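Local structure of clp gene regulator (ClgR) (Corynebacterium glutamicum, 3F52) at residues S75-H78 / S83-D86; S35-A38 / T43-E46; P55-E60 / G64-S69; R45-A50 / H78-S83. The protein is a transcriptional activator of caseinolytic protease (clp) genes that probably binds their control regions through a helix-turn-helix domain. One frame throughout, in Å; residues are numbered along the deposited sequence.

Interaction 1. Residues S75-H78 / S83-D86; sequences SVCH and SVAD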
loop_
_atom_site.group_PDB
_atom_site.type_symbol
_atom_site.label_atom_id
_atom_site.label_comp_id
_atom_site.label_asym_id
_atom_site.label_seq_id
_atom_site.Cartn_x
_atom_site.Cartn_y
_atom_site.Cartn_z
ATOM N N SER B 75 10.535 -0.383 7.777
ATOM C CA SER B 75 11.892 -0.889 8.044
ATOM C C SER B 75 12.720 -1.111 6.782
ATOM O O SER B 75 13.896 -0.725 6.726
ATOM C CB SER B 75 11.820 -2.187 8.836
ATOM O OG SER B 75 11.400 -1.901 10.139
ATOM N N VAL B 76 12.110 -1.747 5.790
ATOM C CA VAL B 76 12.756 -2.002 4.497
ATOM C C VAL B 76 13.092 -0.679 3.789
ATOM O O VAL B 76 14.199 -0.517 3.278
ATOM C CB VAL B 76 11.911 -2.983 3.595
ATOM C CG1 VAL B 76 12.546 -3.191 2.240
ATOM C CG2 VAL B 76 11.724 -4.351 4.293
ATOM N N CYS B 77 12.155 0.273 3.804
ATOM C CA CYS B 77 12.414 1.597 3.250
ATOM C C CYS B 77 13.524 2.352 3.993
ATOM O O CYS B 77 14.384 2.953 3.360
ATOM C CB CYS B 77 11.128 2.424 3.197
ATOM S SG CYS B 77 9.921 1.734 2.041
ATOM N N HIS B 78 13.492 2.353 5.326
ATOM C CA HIS B 78 14.597 2.952 6.108
ATOM C C HIS B 78 15.964 2.363 5.726
ATOM O O HIS B 78 16.938 3.100 5.549
ATOM C CB HIS B 78 14.354 2.847 7.619
ATOM C CG HIS B 78 15.372 3.578 8.444
ATOM N ND1 HIS B 78 16.455 2.950 9.023
ATOM C CD2 HIS B 78 15.473 4.885 8.782
ATOM C CE1 HIS B 78 17.176 3.837 9.688
ATOM N NE2 HIS B 78 16.601 5.020 9.556
ATOM N N SER B 83 11.884 7.139 1.615
ATOM C CA SER B 83 10.626 7.295 2.367
ATOM C C SER B 83 9.580 6.317 1.850
ATOM O O SER B 83 9.617 5.920 0.683
ATOM C CB SER B 83 10.084 8.725 2.328
ATOM O OG SER B 83 9.674 9.085 1.018
ATOM N N VAL B 84 8.653 5.911 2.721
ATOM C CA VAL B 84 7.535 5.062 2.281
ATOM C C VAL B 84 6.688 5.841 1.234
ATOM O O VAL B 84 6.199 5.263 0.273
ATOM C CB VAL B 84 6.671 4.585 3.479
ATOM C CG1 VAL B 84 5.441 3.826 2.992
ATOM C CG2 VAL B 84 7.525 3.715 4.443
ATOM N N ALA B 85 6.526 7.146 1.443
ATOM C CA ALA B 85 5.770 8.000 0.524
ATOM C C ALA B 85 6.326 7.892 -0.896
ATOM O O ALA B 85 5.571 7.744 -1.847
ATOM C CB ALA B 85 5.785 9.470 1.003
ATOM N N ASP B 86 7.648 7.946 -1.036
ATOM C CA ASP B 86 8.269 7.886 -2.361
ATOM C C ASP B 86 8.124 6.493 -2.991
ATOM O O ASP B 86 7.879 6.361 -4.190
ATOM C CB ASP B 86 9.751 8.305 -2.312
ATOM C CG ASP B 86 9.947 9.812 -2.091
ATOM O OD1 ASP B 86 8.987 10.625 -2.257
ATOM O OD2 ASP B 86 11.106 10.185 -1.750
#

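Interaction 2. Residues S35-A38 / T43-E46; sequences SFRA and TLRE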
loop_
_atom_site.group_PDB
_atom_site.type_symbol
_atom_site.label_atom_id
_atom_site.label_comp_id
_atom_site.label_asym_id
_atom_site.label_seq_id
_atom_site.Cartn_x
_atom_site.Cartn_y
_atom_site.Cartn_z
ATOM N N SER B 35 12.999 -1.605 -7.668
ATOM C CA SER B 35 13.641 -0.519 -8.394
ATOM C C SER B 35 14.450 0.415 -7.453
ATOM O O SER B 35 15.546 0.841 -7.827
ATOM C CB SER B 35 12.656 0.232 -9.308
ATOM O OG SER B 35 11.957 1.213 -8.598
ATOM N N PHE B 36 13.964 0.677 -6.236
ATOM C CA PHE B 36 14.722 1.476 -5.261
ATOM C C PHE B 36 15.997 0.739 -4.841
ATOM O O PHE B 36 17.047 1.357 -4.636
ATOM C CB PHE B 36 13.898 1.800 -4.012
ATOM C CG PHE B 36 13.029 3.032 -4.140
ATOM C CD1 PHE B 36 11.814 2.983 -4.837
ATOM C CD2 PHE B 36 13.417 4.238 -3.564
ATOM C CE1 PHE B 36 10.988 4.122 -4.950
ATOM C CE2 PHE B 36 12.598 5.394 -3.659
ATOM C CZ PHE B 36 11.386 5.330 -4.363
ATOM N N ARG B 37 15.901 -0.579 -4.703
ATOM C CA ARG B 37 17.079 -1.397 -4.363
ATOM C C ARG B 37 18.096 -1.402 -5.497
ATOM O O ARG B 37 19.310 -1.271 -5.266
ATOM C CB ARG B 37 16.663 -2.835 -4.000
ATOM C CG ARG B 37 17.847 -3.731 -3.649
ATOM C CD ARG B 37 17.421 -5.099 -3.123
ATOM N NE ARG B 37 16.708 -5.912 -4.107
ATOM C CZ ARG B 37 17.276 -6.542 -5.135
ATOM N NH1 ARG B 37 18.586 -6.448 -5.370
ATOM N NH2 ARG B 37 16.526 -7.272 -5.946
ATOM N N ALA B 38 17.608 -1.546 -6.727
ATOM C CA ALA B 38 18.484 -1.568 -7.896
ATOM C C ALA B 38 19.177 -0.230 -8.075
ATOM O O ALA B 38 20.369 -0.185 -8.397
ATOM C CB ALA B 38 17.709 -1.942 -9.144
ATOM N N THR B 43 22.379 -5.529 -3.071
ATOM C CA THR B 43 21.930 -6.865 -3.455
ATOM C C THR B 43 20.743 -7.289 -2.578
ATOM O O THR B 43 20.494 -6.687 -1.521
ATOM C CB THR B 43 23.054 -7.929 -3.380
ATOM O OG1 THR B 43 23.362 -8.205 -2.012
ATOM C CG2 THR B 43 24.309 -7.463 -4.111
ATOM N N LEU B 44 20.021 -8.318 -3.029
ATOM C CA LEU B 44 18.891 -8.891 -2.296
ATOM C C LEU B 44 19.309 -9.278 -0.875
ATOM O O LEU B 44 18.669 -8.900 0.100
ATOM C CB LEU B 44 18.350 -10.124 -3.040
ATOM C CG LEU B 44 17.024 -10.753 -2.603
ATOM C CD1 LEU B 44 15.846 -10.007 -3.211
ATOM C CD2 LEU B 44 16.961 -12.242 -2.964
ATOM N N ARG B 45 20.416 -10.017 -0.774
ATOM C CA ARG B 45 20.938 -10.483 0.504
ATOM C C ARG B 45 21.332 -9.330 1.409
ATOM O O ARG B 45 21.032 -9.357 2.615
ATOM C CB ARG B 45 22.095 -11.466 0.291
ATOM C CG ARG B 45 22.767 -11.371 -1.093
ATOM C CD ARG B 45 21.727 -11.056 -2.187
ATOM N NE ARG B 45 21.883 -11.843 -3.394
ATOM C CZ ARG B 45 21.352 -13.050 -3.573
ATOM N NH1 ARG B 45 20.613 -13.623 -2.621
ATOM N NH2 ARG B 45 21.578 -13.692 -4.710
ATOM N N GLU B 46 21.974 -8.307 0.814
ATOM C CA GLU B 46 22.379 -7.104 1.537
ATOM C C GLU B 46 21.197 -6.375 2.172
ATOM O O GLU B 46 21.234 -6.010 3.352
ATOM C CB GLU B 46 23.123 -6.153 0.598
ATOM C CG GLU B 46 24.501 -6.655 0.145
ATOM C CD GLU B 46 25.202 -5.668 -0.786
ATOM O OE1 GLU B 46 24.605 -4.608 -1.107
ATOM O OE2 GLU B 46 26.373 -5.941 -1.167
#

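Interaction 3. Residues P55-E60 / G64-S69; sequences PGYLSE and GRKEVS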
loop_
_atom_site.group_PDB
_atom_site.type_symbol
_atom_site.label_atom_id
_atom_site.label_comp_id
_atom_site.label_asym_id
_atom_site.label_seq_id
_atom_site.Cartn_x
_atom_site.Cartn_y
_atom_site.Cartn_z
ATOM N N PRO B 55 16.435 -13.428 2.582
ATOM C CA PRO B 55 16.376 -13.071 1.156
ATOM C C PRO B 55 15.143 -13.653 0.421
ATOM O O PRO B 55 14.621 -13.020 -0.488
ATOM C CB PRO B 55 17.679 -13.649 0.585
ATOM C CG PRO B 55 18.176 -14.622 1.618
ATOM C CD PRO B 55 17.699 -14.095 2.933
ATOM N N GLY B 56 14.707 -14.855 0.811
ATOM C CA GLY B 56 13.493 -15.458 0.259
ATOM C C GLY B 56 12.278 -14.599 0.538
ATOM O O GLY B 56 11.437 -14.394 -0.365
ATOM N N TYR B 57 12.173 -14.105 1.780
ATOM C CA TYR B 57 11.087 -13.218 2.169
ATOM C C TYR B 57 11.104 -11.933 1.306
ATOM O O TYR B 57 10.086 -11.522 0.734
ATOM C CB TYR B 57 11.108 -12.864 3.675
ATOM C CG TYR B 57 10.029 -11.831 4.007
ATOM C CD1 TYR B 57 8.774 -12.221 4.485
ATOM C CD2 TYR B 57 10.251 -10.470 3.799
ATOM C CE1 TYR B 57 7.773 -11.276 4.756
ATOM C CE2 TYR B 57 9.259 -9.519 4.053
ATOM C CZ TYR B 57 8.023 -9.934 4.538
ATOM O OH TYR B 57 7.039 -8.991 4.786
ATOM N N LEU B 58 12.279 -11.312 1.217
ATOM C CA LEU B 58 12.429 -10.098 0.435
ATOM C C LEU B 58 12.105 -10.345 -1.029
ATOM O O LEU B 58 11.454 -9.512 -1.669
ATOM C CB LEU B 58 13.850 -9.523 0.570
ATOM C CG LEU B 58 14.051 -8.196 -0.185
ATOM C CD1 LEU B 58 13.021 -7.101 0.194
ATOM C CD2 LEU B 58 15.484 -7.672 -0.028
ATOM N N SER B 59 12.575 -11.474 -1.556
ATOM C CA SER B 59 12.342 -11.820 -2.951
ATOM C C SER B 59 10.831 -11.938 -3.211
ATOM O O SER B 59 10.309 -11.373 -4.186
ATOM C CB SER B 59 13.051 -13.114 -3.300
ATOM O OG SER B 59 12.746 -13.504 -4.628
ATOM N N GLU B 60 10.136 -12.667 -2.332
ATOM C CA GLU B 60 8.663 -12.797 -2.418
ATOM C C GLU B 60 7.936 -11.451 -2.258
ATOM O O GLU B 60 6.968 -11.178 -2.969
ATOM C CB GLU B 60 8.139 -13.843 -1.427
ATOM C CG GLU B 60 8.464 -15.255 -1.909
ATOM C CD GLU B 60 8.311 -16.286 -0.833
ATOM O OE1 GLU B 60 7.875 -15.908 0.290
ATOM O OE2 GLU B 60 8.646 -17.469 -1.109
ATOM N N GLY B 64 5.641 -9.490 -5.336
ATOM C CA GLY B 64 4.201 -9.287 -5.114
ATOM C C GLY B 64 3.553 -10.518 -4.555
ATOM O O GLY B 64 2.376 -10.791 -4.806
ATOM N N ARG B 65 4.326 -11.286 -3.781
ATOM C CA ARG B 65 3.798 -12.523 -3.189
ATOM C C ARG B 65 3.761 -12.508 -1.663
ATOM O O ARG B 65 3.553 -13.560 -1.025
ATOM C CB ARG B 65 4.593 -13.722 -3.707
ATOM C CG ARG B 65 4.619 -13.806 -5.260
ATOM C CD ARG B 65 3.184 -14.093 -5.796
ATOM N NE ARG B 65 3.130 -14.165 -7.256
ATOM C CZ ARG B 65 2.604 -13.224 -8.042
ATOM N NH1 ARG B 65 2.619 -13.395 -9.372
ATOM N NH2 ARG B 65 2.075 -12.136 -7.508
ATOM N N LYS B 66 3.962 -11.326 -1.081
ATOM C CA LYS B 66 3.786 -11.141 0.360
ATOM C C LYS B 66 3.013 -9.882 0.656
ATOM O O LYS B 66 3.307 -8.830 0.093
ATOM C CB LYS B 66 5.142 -10.994 1.057
ATOM C CG LYS B 66 5.941 -12.215 1.139
ATOM C CD LYS B 66 5.481 -13.109 2.266
ATOM C CE LYS B 66 6.493 -14.221 2.472
ATOM N NZ LYS B 66 5.885 -15.380 3.167
ATOM N N GLU B 67 2.051 -9.978 1.562
ATOM C CA GLU B 67 1.435 -8.790 2.121
ATOM C C GLU B 67 2.263 -8.351 3.342
ATOM O O GLU B 67 2.362 -9.111 4.316
ATOM C CB GLU B 67 0.006 -9.114 2.547
ATOM C CG GLU B 67 -1.000 -9.262 1.399
ATOM C CD GLU B 67 -1.306 -7.924 0.721
ATOM O OE1 GLU B 67 -1.536 -6.886 1.411
ATOM O OE2 GLU B 67 -1.290 -7.911 -0.517
ATOM N N VAL B 68 2.839 -7.155 3.282
ATOM C CA VAL B 68 3.809 -6.660 4.285
ATOM C C VAL B 68 3.073 -5.773 5.281
ATOM O O VAL B 68 2.195 -5.017 4.874
ATOM C CB VAL B 68 4.988 -5.878 3.588
ATOM C CG1 VAL B 68 4.530 -4.595 2.880
ATOM C CG2 VAL B 68 6.112 -5.540 4.568
ATOM N N SER B 69 3.391 -5.884 6.575
ATOM C CA SER B 69 2.851 -4.941 7.568
ATOM C C SER B 69 3.398 -3.541 7.279
ATOM O O SER B 69 4.453 -3.372 6.632
ATOM C CB SER B 69 3.201 -5.362 8.997
ATOM O OG SER B 69 4.575 -5.110 9.267
#

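Interaction 4. Residues R45-A50 / H78-S83; sequences RELAEA and HALGAS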
loop_
_atom_site.group_PDB
_atom_site.type_symbol
_atom_site.label_atom_id
_atom_site.label_comp_id
_atom_site.label_asym_id
_atom_site.label_seq_id
_atom_site.Cartn_x
_atom_site.Cartn_y
_atom_site.Cartn_z
ATOM N N ARG B 45 20.416 -10.017 -0.774
ATOM C CA ARG B 45 20.938 -10.483 0.504
ATOM C C ARG B 45 21.332 -9.330 1.409
ATOM O O ARG B 45 21.032 -9.357 2.615
ATOM C CB ARG B 45 22.095 -11.466 0.291
ATOM C CG ARG B 45 22.767 -11.371 -1.093
ATOM C CD ARG B 45 21.727 -11.056 -2.187
ATOM N NE ARG B 45 21.883 -11.843 -3.394
ATOM C CZ ARG B 45 21.352 -13.050 -3.573
ATOM N NH1 ARG B 45 20.613 -13.623 -2.621
ATOM N NH2 ARG B 45 21.578 -13.692 -4.710
ATOM N N GLU B 46 21.974 -8.307 0.814
ATOM C CA GLU B 46 22.379 -7.104 1.537
ATOM C C GLU B 46 21.197 -6.375 2.172
ATOM O O GLU B 46 21.234 -6.010 3.352
ATOM C CB GLU B 46 23.123 -6.153 0.598
ATOM C CG GLU B 46 24.501 -6.655 0.145
ATOM C CD GLU B 46 25.202 -5.668 -0.786
ATOM O OE1 GLU B 46 24.605 -4.608 -1.107
ATOM O OE2 GLU B 46 26.373 -5.941 -1.167
ATOM N N LEU B 47 20.145 -6.155 1.381
ATOM C CA LEU B 47 18.962 -5.505 1.891
ATOM C C LEU B 47 18.250 -6.399 2.900
ATOM O O LEU B 47 17.769 -5.920 3.923
ATOM C CB LEU B 47 18.005 -5.102 0.753
ATOM C CG LEU B 47 16.767 -4.315 1.208
ATOM C CD1 LEU B 47 17.159 -3.089 2.017
ATOM C CD2 LEU B 47 15.881 -3.908 0.037
ATOM N N ALA B 48 18.183 -7.691 2.604
ATOM C CA ALA B 48 17.543 -8.629 3.505
ATOM C C ALA B 48 18.191 -8.572 4.894
ATOM O O ALA B 48 17.491 -8.373 5.884
ATOM C CB ALA B 48 17.597 -10.041 2.929
ATOM N N GLU B 49 19.520 -8.710 4.972
ATOM C CA GLU B 49 20.187 -8.620 6.278
ATOM C C GLU B 49 19.956 -7.265 6.965
ATOM O O GLU B 49 19.633 -7.232 8.154
ATOM C CB GLU B 49 21.669 -9.039 6.245
ATOM C CG GLU B 49 22.549 -8.360 5.211
ATOM C CD GLU B 49 23.995 -8.885 5.219
ATOM O OE1 GLU B 49 24.240 -10.018 5.707
ATOM O OE2 GLU B 49 24.896 -8.158 4.730
ATOM N N ALA B 50 20.075 -6.166 6.213
ATOM C CA ALA B 50 19.788 -4.830 6.741
ATOM C C ALA B 50 18.356 -4.710 7.302
ATOM O O ALA B 50 18.145 -4.056 8.324
ATOM C CB ALA B 50 20.049 -3.766 5.671
ATOM N N HIS B 78 13.492 2.353 5.326
ATOM C CA HIS B 78 14.597 2.952 6.108
ATOM C C HIS B 78 15.964 2.363 5.726
ATOM O O HIS B 78 16.938 3.100 5.549
ATOM C CB HIS B 78 14.354 2.847 7.619
ATOM C CG HIS B 78 15.372 3.578 8.444
ATOM N ND1 HIS B 78 16.455 2.950 9.023
ATOM C CD2 HIS B 78 15.473 4.885 8.782
ATOM C CE1 HIS B 78 17.176 3.837 9.688
ATOM N NE2 HIS B 78 16.601 5.020 9.556
ATOM N N ALA B 79 16.024 1.037 5.583
ATOM C CA ALA B 79 17.246 0.351 5.140
ATOM C C ALA B 79 17.691 0.767 3.725
ATOM O O ALA B 79 18.885 0.786 3.431
ATOM C CB ALA B 79 17.079 -1.142 5.235
ATOM N N LEU B 80 16.738 1.099 2.859
ATOM C CA LEU B 80 17.033 1.656 1.528
ATOM C C LEU B 80 17.310 3.155 1.563
ATOM O O LEU B 80 17.749 3.735 0.563
ATOM C CB LEU B 80 15.858 1.403 0.570
ATOM C CG LEU B 80 15.661 0.006 -0.029
ATOM C CD1 LEU B 80 14.263 -0.119 -0.619
ATOM C CD2 LEU B 80 16.749 -0.300 -1.064
ATOM N N GLY B 81 17.030 3.798 2.691
ATOM C CA GLY B 81 17.183 5.251 2.795
ATOM C C GLY B 81 16.123 5.972 1.983
ATOM O O GLY B 81 16.333 7.099 1.532
ATOM N N ALA B 82 14.980 5.312 1.810
ATOM C CA ALA B 82 13.870 5.826 1.018
ATOM C C ALA B 82 12.705 6.142 1.949
ATOM O O ALA B 82 12.562 5.494 2.987
ATOM C CB ALA B 82 13.450 4.769 -0.017
ATOM N N SER B 83 11.884 7.139 1.615
ATOM C CA SER B 83 10.626 7.295 2.367
ATOM C C SER B 83 9.580 6.317 1.850
ATOM O O SER B 83 9.617 5.920 0.683
ATOM C CB SER B 83 10.084 8.725 2.328
ATOM O OG SER B 83 9.674 9.085 1.018
#

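Interaction 1. Residues S75-H78 / S83-D86
C77 lays its sulfur against one methyl of V84, with SG 3.9 Å from V84 CG2. The same methyl stands 4.0 Å from C77 CB, so it meets both the root and the tip of the cysteine. SG lies anti to its own carbonyl carbon (chi1 -66°), which brings it close to the backbone of V84 as well, 4.1 Å from V84 CA. On the valine, CG2 is the branch beside the backbone N and the one that faces helix 70-80. The overlap is small, 105 Å² summed over both sides, yet C77 and V84 are both buried, and C77 also packs on L33 of helix 25-40.

Next to this apolar touch the start of helix 84-92 is capped by S83 and by the second subunit. S83 occupies the N-cap, and its OG accepts from D86 N at 3.1 Å with an N-H...O angle of 152°; a weak backbone bond from D86 N to S83 O runs alongside. S83 comes near C77 through its backbone, their CA atoms 6.0 Å apart, while its side chain leads off to the cap. The amides of V84 and A85 donate to the two carboxylate oxygens of E22 of the second subunit, whose M95 packs on both residues. Three successive first-turn amides therefore have acceptors, two of them from across the dimer. The contact thus joins two successive helices linked by a short turn, the second opened by a serine N-cap, within the all-helical domain of an XRE-type helix-turn-helix regulator.

Interaction 2. Residues S35-A38 / T43-E46
This is a surface contact between an arginine and the first turn of a helix: R37 of helix 25-40 reaches across to T43 and L44, where helix 44-51 begins. Its chain leaves with CG anti to the backbone N and runs extended until the CG-CD bond, where a turn in the chain (chi3 64°) swings the guanidinium alongside the helix start. L44 CA lies 3.8 Å above one guanidinium face, offset toward its rim, and L44 CD1 covers the same group, 3.9 Å from R37 NH2. The aliphatic part joins in, with R37 CD 3.8 Å from T43 O.

The approach of R37 NH1 to L44 N, at 3.3 Å, sets two donors side by side and is not a bond. The polar partners of R37 lie outside the two segments: NH1 donates to V42 O, and NE forms a salt bridge with E62 OE2 of helix 55-62. Held at both nitrogens, the guanidinium can rotate little, which probably keeps its face turned to L44.

T43 and E46 form a capping box. T43 N donates to E46 OE1 at 3.1 Å and 163°, from above the carboxylate plane; the reciprocal bond from E46 N to T43 OG1 is less surely placed. The R37-L44 pair lies between helix 55-62, on the L44 side, and L80 of helix 70-80, while the adjoining F36 faces helix 84-92.

Interaction 3. Residues P55-E60 / G64-S69
E60 meets the following loop twice, through its carbonyl and through its carboxylate. E60 O accepts from R65 N at 2.8 Å, with an N-H...O angle of 157° and the donor tilted 24° from the carbonyl plane. G64 N is also near, 3.2 Å from E60 O, but its angle is too poor for a bond. The carboxylate pairs with K66: E60 OE1 lies 3.5 Å from K66 NZ, a rather long salt bridge, and CE of the lysine is nearer to that oxygen than NZ.

G64, with its positive phi, ends helix 55-62 in a Schellman motif, and the R65 N bond to E60 O is its 6→1 bond. Helix 55-62 is the second helix of the helix-turn-helix, which in this family is normally the recognition helix, so this turn leads the chain away from the probable DNA-reading element. R65 curls toward the carbonyl before it: NH2 donates to G64 O at 3.0 Å, from above the carbonyl plane, and its stronger partner is the carboxylate of E27. At the helix start, S54 OG accepts from Y57 N.

Y57 supplies the apolar side. With CG anti to the backbone N (chi1 175°), its ring reaches the K66 chain obliquely, CD1 being 3.6 Å from K66 CE, while its OH lies 3.6 Å from V68 CG2. A glycerol, probably from the crystallisation liquor, is bound about 4 Å from the tyrosine side chain. E67 OE2 is held by R26 and by the hydroxyl of S70 of the second subunit, and S69 OG caps the next helix through L72 N.

Interaction 4. Residues R45-A50 / H78-S83
Two leucine torsions set this contact. L47 sends CG away from its backbone N (chi1 -176°), which carries the fork of the side chain out from helix 44-51 to helix 70-80; L80, with CG anti to its carbonyl carbon (chi1 -77°), turns its end back to meet it. The two side chains cross at about a right angle. CD1 of L47 settles against A79 CB at 3.8 Å and lies 4.0 Å from L80 CG, whereas L47 CD2 stands 3.9 Å from L80 CD2. One helical turn on, A50 CB approaches A79 CB at 4.0 Å. With only methyls between them, the backbones approach closely there, the A50 and A79 CA atoms being 6.0 Å apart.

Burial is graded along the interface: L47 and L80 are buried, and A50 lies at the exposed end. L47 also packs on R37 of helix 25-40 and L58 of helix 55-62, while L80 rests on F36 and R37. Just past L80, G81 takes a positive phi and ends helix 70-80 in a Schellman motif.

All the touching groups are methyls or methines, and they meet at 3.8 to 4.2 Å. Such a joint between the first helix of the helix-turn-helix and helix 70-80 rests on shape fit and exclusion of water, without polar bonds between the two segments, so its orientation probably depends on the surrounding packing as well.

Overall arrangement
Interactions 2 and 4 are neighbours, their centres 8 Å apart, joined where R37 CD meets L47 CD2 at 3.7 Å and R37 CA meets L80 CD2 at 3.5 Å. Interaction 1 shares a helix with interaction 4, their centres 9 Å apart; C77 O and A82 N, 2.9 Å apart, probably form a hydrogen bond. Interaction 3 lies inside the chain loop closed by interaction 4. It touches interaction 2 through L44 O and L58 CD2 (3.4 Å), and sits across the chain's centre from interaction 1. Both 1 and 3 meet the second subunit: in interaction 1 V84 serves helix contact and dimer alike, whereas in interaction 3 the loop residues E67 and S69 meet it.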